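Local coordinates for protein sylvaticin (PDB 2POS) that is a secreted alpha-elicitin-like protein and, like related elicitins, probably binds sterols and other lipids in a hydrophobic cavity, at residues A[51-54]-A[55-58]. Residues are numbered along the deposited sequence; the frame is centred on the assembly and turned at random.
Sequences CGTA and ECFT
Ala-54 O accepts the amide of Thr-58, with O and N 3.1 Å apart and an N-H...O angle of 162°, a first-turn helical bond where the chain leaves helix 44-51 and starts helix 54-64. The small methyl of Ala-54 suits this solvent-facing turn and lies beside the Glu-55 carboxylate, CB to OE1 4.1 Å. One residue earlier, Thr-53 O takes the amide of Cys-56, 3.0 Å from its N, which approaches from above the carbonyl plane. Thr-53 holds the N-cap position, yet its hydroxyl turns back to Leu-49 O in the preceding helix rather than capping. Its CG2 is anti to the backbone N, and the Glu-55 chain, bent at chi2 (88°), crosses it nearly at right angles and brings OE1 into van der Waals contact with this methyl at 3.5 Å. In this mainly helical, disulfide-linked elicitin fold two disulfides flank the junction: Cys-51 is joined to Cys-93, and Cys-56, in the first turn of the next helix, to Cys-27 of helix 22-31. With chi1 at -68°, the ring of Phe-57 reaches back over the turn and presents its weakly positive C-H edge to backbone oxygens; CE1 sits 3.3 Å from Cys-51 O, in the ring plane, and CD1 3.4 Å from Thr-53 O, while Phe-89 packs edge-to-face with it.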
loop_
_atom_site.group_PDB
_atom_site.type_symbol
_atom_site.label_atom_id
_atom_site.label_comp_id
_atom_site.label_asym_id
_atom_site.label_seq_id
_atom_site.Cartn_x
_atom_site.Cartn_y
_atom_site.Cartn_z
ATOM N N CYS A 51 12.331 0.488 1.525
ATOM C CA CYS A 51 12.936 0.054 2.782
ATOM C C CYS A 51 14.022 1.004 3.296
ATOM O O CYS A 51 14.361 0.964 4.472
ATOM C CB CYS A 51 13.469 -1.377 2.655
ATOM S SG CYS A 51 12.136 -2.594 2.442
ATOM N N GLY A 52 14.558 1.843 2.413
ATOM C CA GLY A 52 15.520 2.868 2.814
ATOM C C GLY A 52 14.948 4.275 2.918
ATOM O O GLY A 52 15.698 5.251 3.021
ATOM N N THR A 53 13.620 4.382 2.904
ATOM C CA THR A 53 12.934 5.674 2.942
ATOM C C THR A 53 12.044 5.724 4.182
ATOM O O THR A 53 11.050 4.992 4.274
ATOM C CB THR A 53 12.106 5.896 1.650
ATOM O OG1 THR A 53 12.955 5.752 0.501
ATOM C CG2 THR A 53 11.448 7.282 1.625
ATOM N N ALA A 54 12.414 6.562 5.149
ATOM C CA ALA A 54 11.660 6.666 6.400
ATOM C C ALA A 54 10.176 6.903 6.147
ATOM O O ALA A 54 9.322 6.330 6.825
ATOM C CB ALA A 54 12.225 7.773 7.291
ATOM N N GLU A 55 9.882 7.741 5.157
ATOM C CA GLU A 55 8.504 8.123 4.849
ATOM C C GLU A 55 7.652 6.956 4.360
ATOM O O GLU A 55 6.429 6.968 4.524
ATOM C CB GLU A 55 8.479 9.264 3.839
ATOM C CG GLU A 55 8.949 10.599 4.429
ATOM C CD GLU A 55 10.458 10.820 4.354
ATOM O OE1 GLU A 55 11.219 9.912 3.938
ATOM O OE2 GLU A 55 10.885 11.936 4.718
ATOM N N CYS A 56 8.290 5.954 3.758
ATOM C CA CYS A 56 7.561 4.739 3.375
ATOM C C CYS A 56 7.066 3.967 4.595
ATOM O O CYS A 56 5.953 3.452 4.597
ATOM C CB CYS A 56 8.396 3.857 2.452
ATOM S SG CYS A 56 8.616 4.575 0.819
ATOM N N PHE A 57 7.873 3.919 5.650
ATOM C CA PHE A 57 7.429 3.326 6.917
ATOM C C PHE A 57 6.285 4.132 7.526
ATOM O O PHE A 57 5.317 3.565 8.031
ATOM C CB PHE A 57 8.594 3.206 7.900
ATOM C CG PHE A 57 9.629 2.205 7.477
ATOM C CD1 PHE A 57 10.624 2.555 6.567
ATOM C CD2 PHE A 57 9.602 0.905 7.976
ATOM C CE1 PHE A 57 11.581 1.628 6.159
ATOM C CE2 PHE A 57 10.565 -0.029 7.577
ATOM C CZ PHE A 57 11.550 0.334 6.672
ATOM N N THR A 58 6.402 5.458 7.468
ATOM C CA THR A 58 5.335 6.347 7.920
ATOM C C THR A 58 4.055 6.097 7.126
ATOM O O THR A 58 2.965 5.991 7.705
ATOM C CB THR A 58 5.760 7.829 7.803
ATOM O OG1 THR A 58 6.976 8.016 8.541
ATOM C CG2 THR A 58 4.677 8.766 8.358
#